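Local coordinates for nitrate regulatory protein (Klebsiella oxytoca, PDB 4AKK) that binds the leader RNA of the nasF operon at its factor-independent terminator and, in response to nitrate or nitrite, brings about transcription antitermination, at residues Q222-D225 against R226-Q230; L300-D303 against L304-A308; K361-L364 against E365-L369. One frame throughout, in Å; residues are numbered along the deposited sequence.

Contact 1: residues Q222-D225 against R226-Q230; sequences QLVD and RIDGQ
Arg-226 folds back over the turn before it and meets the carbonyl oxygen of Gln-222. Its backbone N gives that oxygen the ordinary helical hydrogen bond. Its side chain bends sharply at chi2 (-40°), which swings the guanidinium back until NH1 lies 2.9 Å from Gln-222 O. On the way CG of Arg-226 passes 3.1 Å from the same oxygen. Asp-225 CB borders the rim of the guanidinium, roughly level with it, but Asp-225 OD2 stays 4.6 Å from Arg-226 NH1, too far for a salt bridge. The rest is i to i+4 packing within helix 217-240 of the NIT region. Leu-223 CG rests 3.8 Å from Ile-227 CD1. Val-224 and Asp-228 are neighbours on one face, with Val-224 CG1 3.4 Å from Asp-228 OD2. Further out, Gln-201 of helix 180-212 takes a hydrogen bond from Arg-226 NE. Gln-221 donates to Asp-225 OD1, and Glu-218 accepts from Gln-222 NE2. Val-224 also touches Trp-389 and Arg-393 of helix 385-399, in the ANTAR region. The bent arginine thus turns its charge toward polar groups of its own helix and of helix 180-212. Asp-225 OD2 probably adds a modest attraction through space.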
loop_
_atom_site.group_PDB
_atom_site.type_symbol
_atom_site.label_atom_id
_atom_site.label_comp_id
_atom_site.label_asym_id
_atom_site.label_seq_id
_atom_site.Cartn_x
_atom_site.Cartn_y
_atom_site.Cartn_z
ATOM N N GLN A 222 15.542 -18.445 4.014
ATOM C CA GLN A 222 14.113 -18.692 3.873
ATOM C C GLN A 222 13.438 -18.817 5.243
ATOM O O GLN A 222 12.315 -18.357 5.440
ATOM C CB GLN A 222 13.870 -19.964 3.064
ATOM C CG GLN A 222 14.355 -19.898 1.616
ATOM C CD GLN A 222 14.087 -21.201 0.870
ATOM O OE1 GLN A 222 13.410 -22.089 1.382
ATOM N NE2 GLN A 222 14.620 -21.321 -0.340
ATOM N N LEU A 223 14.126 -19.442 6.189
ATOM C CA LEU A 223 13.551 -19.628 7.514
ATOM C C LEU A 223 13.426 -18.273 8.187
ATOM O O LEU A 223 12.356 -17.877 8.646
ATOM C CB LEU A 223 14.410 -20.575 8.358
ATOM C CG LEU A 223 14.009 -20.717 9.828
ATOM C CD1 LEU A 223 12.605 -21.336 9.945
ATOM C CD2 LEU A 223 15.039 -21.576 10.554
ATOM N N VAL A 224 14.540 -17.558 8.239
ATOM C CA VAL A 224 14.558 -16.216 8.768
ATOM C C VAL A 224 13.459 -15.351 8.144
ATOM O O VAL A 224 12.811 -14.569 8.836
ATOM C CB VAL A 224 15.934 -15.565 8.510
ATOM C CG1 VAL A 224 15.871 -14.056 8.709
ATOM C CG2 VAL A 224 16.991 -16.204 9.409
ATOM N N ASP A 225 13.266 -15.481 6.835
ATOM C CA ASP A 225 12.299 -14.639 6.132
ATOM C C ASP A 225 10.870 -14.971 6.580
ATOM O O ASP A 225 10.018 -14.095 6.662
ATOM C CB ASP A 225 12.413 -14.801 4.605
ATOM C CG ASP A 225 13.750 -14.300 4.035
ATOM O OD1 ASP A 225 14.413 -13.425 4.647
ATOM O OD2 ASP A 225 14.125 -14.806 2.946
ATOM N N ARG A 226 10.615 -16.242 6.855
ATOM C CA ARG A 226 9.300 -16.672 7.327
ATOM C C ARG A 226 9.061 -16.142 8.726
ATOM O O ARG A 226 7.948 -15.744 9.071
ATOM C CB ARG A 226 9.187 -18.199 7.323
ATOM C CG ARG A 226 9.332 -18.841 5.951
ATOM C CD ARG A 226 8.618 -18.019 4.909
ATOM N NE ARG A 226 8.629 -18.610 3.574
ATOM C CZ ARG A 226 9.631 -18.500 2.706
ATOM N NH1 ARG A 226 10.748 -17.859 3.036
ATOM N NH2 ARG A 226 9.524 -19.058 1.510
ATOM N N ILE A 227 10.117 -16.102 9.527
ATOM C CA ILE A 227 9.983 -15.618 10.903
ATOM C C ILE A 227 9.771 -14.099 10.967
ATOM O O ILE A 227 8.867 -13.622 11.643
ATOM C CB ILE A 227 11.180 -16.036 11.783
ATOM C CG1 ILE A 227 11.202 -17.562 11.931
ATOM C CG2 ILE A 227 11.111 -15.335 13.153
ATOM C CD1 ILE A 227 12.596 -18.151 12.205
ATOM N N ASP A 228 10.599 -13.344 10.257
ATOM C CA ASP A 228 10.436 -11.890 10.205
ATOM C C ASP A 228 9.105 -11.491 9.577
ATOM O O ASP A 228 8.507 -10.507 9.972
ATOM C CB ASP A 228 11.578 -11.256 9.415
ATOM C CG ASP A 228 12.918 -11.400 10.110
ATOM O OD1 ASP A 228 12.933 -11.598 11.349
ATOM O OD2 ASP A 228 13.951 -11.304 9.410
ATOM N N GLY A 229 8.651 -12.256 8.591
ATOM C CA GLY A 229 7.402 -11.951 7.912
ATOM C C GLY A 229 6.190 -11.986 8.824
ATOM O O GLY A 229 5.203 -11.280 8.596
ATOM N N GLN A 230 6.259 -12.823 9.854
ATOM C CA GLN A 230 5.188 -12.926 10.832
ATOM C C GLN A 230 4.925 -11.605 11.556
ATOM O O GLN A 230 3.773 -11.272 11.856
ATOM C CB GLN A 230 5.508 -14.031 11.842
ATOM C CG GLN A 230 5.467 -15.424 11.232
ATOM C CD GLN A 230 6.183 -16.451 12.079
ATOM O OE1 GLN A 230 6.139 -16.395 13.306
ATOM N NE2 GLN A 230 6.836 -17.408 11.426
#

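Contact 2: residues L300-D303 against L304-A308; sequences LIVD and LLNAA
Two successive turns of helix 277-312, in the nitrate- and nitrite-sensing NIT region, pack Ile-301 on Leu-305 and Val-302 on Asn-306. Both are i to i+4 pairs. Ile-301 and Leu-305 extend next to each other in one direction. The branch methyl CG2 of Ile-301 does the touching, 4.1 Å from Leu-305 CD1. This is ordinary apolar contact. Leu-305 has CG beside its own backbone N (chi1 -64°), which directs the side chain back along the helix. CG then passes 3.2 Å from Ile-301 O, a closer approach than the methyl contact.

The next pair is mixed. Val-302 places CG1 3.7 Å from Asn-306 ND2, and the amide of Asn-306 lies alongside the valine. The backbone beneath is regular: Asn-306 N donates to Val-302 O at 2.9 Å, with a nearly straight N-H...O angle of 165°. Leu-304 N donates to Leu-300 O at 2.8 Å, and Ala-307 N donates to Asp-303 O at 3.0 Å. Ala-307 CB also rests 3.4 Å from Asp-303 O.

The helix has two different faces here. Val-302 and Asn-306 are exposed. Leu-300 and Leu-304 are buried and meet Phe-192 and Ile-182 of helix 180-212. Asp-303 and Ala-307 touch Arg-185 of that same helix. The carboxylate of Asp-303 is held by a hydrogen bond from Gln-245 to OD2, which ties in helix 243-252. Helix 277-312 is thus joined here to two other helices.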
loop_
_atom_site.group_PDB
_atom_site.type_symbol
_atom_site.label_atom_id
_atom_site.label_comp_id
_atom_site.label_asym_id
_atom_site.label_seq_id
_atom_site.Cartn_x
_atom_site.Cartn_y
_atom_site.Cartn_z
ATOM N N LEU A 300 -12.062 -15.442 16.259
ATOM C CA LEU A 300 -12.200 -14.281 15.390
ATOM C C LEU A 300 -13.367 -14.501 14.438
ATOM O O LEU A 300 -14.156 -13.598 14.189
ATOM C CB LEU A 300 -10.915 -14.025 14.608
ATOM C CG LEU A 300 -9.639 -13.799 15.420
ATOM C CD1 LEU A 300 -8.456 -13.537 14.473
ATOM C CD2 LEU A 300 -9.833 -12.643 16.409
ATOM N N ILE A 301 -13.460 -15.720 13.918
ATOM C CA ILE A 301 -14.517 -16.101 12.991
ATOM C C ILE A 301 -15.906 -16.055 13.649
ATOM O O ILE A 301 -16.854 -15.505 13.082
ATOM C CB ILE A 301 -14.227 -17.493 12.423
ATOM C CG1 ILE A 301 -13.066 -17.394 11.417
ATOM C CG2 ILE A 301 -15.480 -18.090 11.782
ATOM C CD1 ILE A 301 -12.351 -18.696 11.175
ATOM N N VAL A 302 -16.014 -16.628 14.843
ATOM C CA VAL A 302 -17.247 -16.546 15.619
ATOM C C VAL A 302 -17.660 -15.092 15.826
ATOM O O VAL A 302 -18.807 -14.718 15.561
ATOM C CB VAL A 302 -17.102 -17.246 16.986
ATOM C CG1 VAL A 302 -18.289 -16.911 17.902
ATOM C CG2 VAL A 302 -16.980 -18.735 16.792
ATOM N N ASP A 303 -16.714 -14.268 16.272
ATOM C CA ASP A 303 -16.987 -12.848 16.502
ATOM C C ASP A 303 -17.398 -12.123 15.234
ATOM O O ASP A 303 -18.283 -11.264 15.262
ATOM C CB ASP A 303 -15.786 -12.146 17.139
ATOM C CG ASP A 303 -15.546 -12.595 18.562
ATOM O OD1 ASP A 303 -16.526 -13.010 19.218
ATOM O OD2 ASP A 303 -14.384 -12.539 19.023
ATOM N N LEU A 304 -16.751 -12.451 14.121
ATOM C CA LEU A 304 -17.091 -11.804 12.868
ATOM C C LEU A 304 -18.525 -12.162 12.464
ATOM O O LEU A 304 -19.275 -11.313 11.982
ATOM C CB LEU A 304 -16.093 -12.190 11.770
ATOM C CG LEU A 304 -16.515 -11.962 10.312
ATOM C CD1 LEU A 304 -16.754 -10.510 10.010
ATOM C CD2 LEU A 304 -15.469 -12.535 9.346
ATOM N N LEU A 305 -18.899 -13.418 12.674
ATOM C CA LEU A 305 -20.236 -13.883 12.310
ATOM C C LEU A 305 -21.320 -13.264 13.196
ATOM O O LEU A 305 -22.380 -12.882 12.710
ATOM C CB LEU A 305 -20.308 -15.418 12.330
ATOM C CG LEU A 305 -19.398 -16.067 11.281
ATOM C CD1 LEU A 305 -19.492 -17.573 11.325
ATOM C CD2 LEU A 305 -19.713 -15.547 9.878
ATOM N N ASN A 306 -21.047 -13.163 14.492
ATOM C CA ASN A 306 -21.971 -12.505 15.408
ATOM C C ASN A 306 -22.168 -11.059 14.979
ATOM O O ASN A 306 -23.299 -10.566 14.900
ATOM C CB ASN A 306 -21.456 -12.557 16.856
ATOM C CG ASN A 306 -21.501 -13.959 17.450
ATOM O OD1 ASN A 306 -22.237 -14.829 16.977
ATOM N ND2 ASN A 306 -20.719 -14.178 18.504
ATOM N N ALA A 307 -21.063 -10.382 14.688
ATOM C CA ALA A 307 -21.138 -8.992 14.268
ATOM C C ALA A 307 -21.934 -8.863 12.965
ATOM O O ALA A 307 -22.722 -7.935 12.801
ATOM C CB ALA A 307 -19.740 -8.387 14.127
ATOM N N ALA A 308 -21.736 -9.801 12.046
ATOM C CA ALA A 308 -22.490 -9.807 10.797
ATOM C C ALA A 308 -23.996 -9.923 11.059
ATOM O O ALA A 308 -24.792 -9.181 10.487
ATOM C CB ALA A 308 -22.020 -10.937 9.894
#

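Contact 3: residues K361-L364 against E365-L369; sequences KDAL and EERKL
Glu-365 N donates to Lys-361 O at 2.9 Å, with an N-H...O angle of 166°. The bond belongs to helix 360-380 of the ANTAR RNA-binding region. Glu-366 N, Arg-367 N and Lys-368 N continue the i to i+4 pattern. Glu-366 also brings its side-chain CG to within 3.1 Å of Asp-362 O. Beyond CG its chain is extended, and the carboxylate reaches Arg-402, with which OE1 forms a salt bridge. Glu-366 is buried, and its side chain touches Val-404 of helix 403-412 and Gln-356 of helix 341-358.

Arg-367 runs out straight from CG to NE (chi2 163°, chi3 -163°). Its stem passes Ala-363 O, with CG 3.3 Å from it. The methyl CB of Ala-363 lies over one face of the guanidinium, 4.4 Å from Arg-367 NE. The charged end goes on to helix 217-240, where NH1 forms a salt bridge with Glu-218. On the exposed side, Lys-368 NZ stands 3.8 Å from Glu-365 OE1, a long salt bridge. Leu-364 slants across the stem of Arg-367, placing its methyl CD2 4.0 Å from Arg-367 CD.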
loop_
_atom_site.group_PDB
_atom_site.type_symbol
_atom_site.label_atom_id
_atom_site.label_comp_id
_atom_site.label_asym_id
_atom_site.label_seq_id
_atom_site.Cartn_x
_atom_site.Cartn_y
_atom_site.Cartn_z
ATOM N N LYS A 361 12.340 -14.280 -8.145
ATOM C CA LYS A 361 12.775 -12.967 -8.607
ATOM C C LYS A 361 12.875 -12.021 -7.410
ATOM O O LYS A 361 13.899 -11.363 -7.202
ATOM C CB LYS A 361 11.789 -12.399 -9.629
ATOM C CG LYS A 361 11.801 -13.101 -10.975
ATOM C CD LYS A 361 10.611 -12.682 -11.844
ATOM C CE LYS A 361 10.576 -11.180 -12.080
ATOM N NZ LYS A 361 11.540 -10.737 -13.121
ATOM N N ASP A 362 11.806 -11.961 -6.619
ATOM C CA ASP A 362 11.754 -11.022 -5.499
ATOM C C ASP A 362 12.765 -11.405 -4.438
ATOM O O ASP A 362 13.451 -10.545 -3.895
ATOM C CB ASP A 362 10.344 -10.933 -4.910
ATOM C CG ASP A 362 9.367 -10.240 -5.853
ATOM O OD1 ASP A 362 9.833 -9.519 -6.766
ATOM O OD2 ASP A 362 8.143 -10.419 -5.690
ATOM N N ALA A 363 12.880 -12.704 -4.178
ATOM C CA ALA A 363 13.832 -13.201 -3.194
ATOM C C ALA A 363 15.266 -12.824 -3.533
ATOM O O ALA A 363 16.057 -12.491 -2.645
ATOM C CB ALA A 363 13.717 -14.721 -3.050
ATOM N N LEU A 364 15.612 -12.914 -4.813
ATOM C CA LEU A 364 16.985 -12.663 -5.233
ATOM C C LEU A 364 17.247 -11.168 -5.343
ATOM O O LEU A 364 18.346 -10.699 -5.064
ATOM C CB LEU A 364 17.301 -13.389 -6.548
ATOM C CG LEU A 364 17.208 -14.914 -6.448
ATOM C CD1 LEU A 364 17.517 -15.575 -7.782
ATOM C CD2 LEU A 364 18.132 -15.449 -5.360
ATOM N N GLU A 365 16.233 -10.417 -5.746
ATOM C CA GLU A 365 16.319 -8.960 -5.645
ATOM C C GLU A 365 16.676 -8.521 -4.222
ATOM O O GLU A 365 17.530 -7.654 -4.018
ATOM C CB GLU A 365 15.004 -8.319 -6.070
ATOM C CG GLU A 365 14.923 -7.989 -7.545
ATOM C CD GLU A 365 15.814 -6.814 -7.924
ATOM O OE1 GLU A 365 16.384 -6.167 -7.008
ATOM O OE2 GLU A 365 15.938 -6.537 -9.137
ATOM N N GLU A 366 16.032 -9.133 -3.234
ATOM C CA GLU A 366 16.229 -8.730 -1.843
ATOM C C GLU A 366 17.563 -9.216 -1.316
ATOM O O GLU A 366 18.205 -8.542 -0.500
ATOM C CB GLU A 366 15.091 -9.252 -0.965
ATOM C CG GLU A 366 13.736 -8.715 -1.395
ATOM C CD GLU A 366 12.618 -9.164 -0.474
ATOM O OE1 GLU A 366 12.873 -10.047 0.369
ATOM O OE2 GLU A 366 11.490 -8.635 -0.594
ATOM N N ARG A 367 17.986 -10.388 -1.779
ATOM C CA ARG A 367 19.280 -10.902 -1.367
ATOM C C ARG A 367 20.414 -10.018 -1.874
ATOM O O ARG A 367 21.417 -9.839 -1.185
ATOM C CB ARG A 367 19.451 -12.353 -1.798
ATOM C CG ARG A 367 18.701 -13.281 -0.874
ATOM C CD ARG A 367 18.488 -14.639 -1.463
ATOM N NE ARG A 367 17.447 -15.360 -0.740
ATOM C CZ ARG A 367 17.270 -16.673 -0.821
ATOM N NH1 ARG A 367 18.076 -17.392 -1.590
ATOM N NH2 ARG A 367 16.298 -17.265 -0.133
ATOM N N LYS A 368 20.236 -9.442 -3.058
ATOM C CA LYS A 368 21.225 -8.522 -3.622
ATOM C C LYS A 368 21.422 -7.329 -2.685
ATOM O O LYS A 368 22.546 -6.881 -2.431
ATOM C CB LYS A 368 20.782 -8.015 -5.002
ATOM C CG LYS A 368 21.754 -6.995 -5.603
ATOM C CD LYS A 368 21.025 -5.812 -6.220
ATOM C CE LYS A 368 20.117 -6.248 -7.353
ATOM N NZ LYS A 368 19.813 -5.127 -8.280
ATOM N N LEU A 369 20.317 -6.812 -2.178
ATOM C CA LEU A 369 20.371 -5.728 -1.207
ATOM C C LEU A 369 21.076 -6.141 0.074
ATOM O O LEU A 369 21.885 -5.385 0.614
ATOM C CB LEU A 369 18.966 -5.238 -0.902
ATOM C CG LEU A 369 18.308 -4.638 -2.136
ATOM C CD1 LEU A 369 16.818 -4.406 -1.915
ATOM C CD2 LEU A 369 19.022 -3.348 -2.515
#

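In the fold
Contacts 1 and 3 meet directly although they belong to different family regions, NIT and ANTAR. Their centres are 14 Å apart, and Gln-222 CG packs 3.7 Å from Arg-367 NH2. Glu-218 serves both: it accepts from Gln-222 and forms the salt bridge with Arg-367. This joins the sensing part of the chain to the RNA-binding part in this structure. Contact 2 stands apart. Its nearest atoms are about 13 Å from contact 1 and about 25 Å from contact 3, and it lies across the chain's centre from contact 3. Helix 180-212 nevertheless touches both contact 1 and contact 2, bridging them within the NIT region.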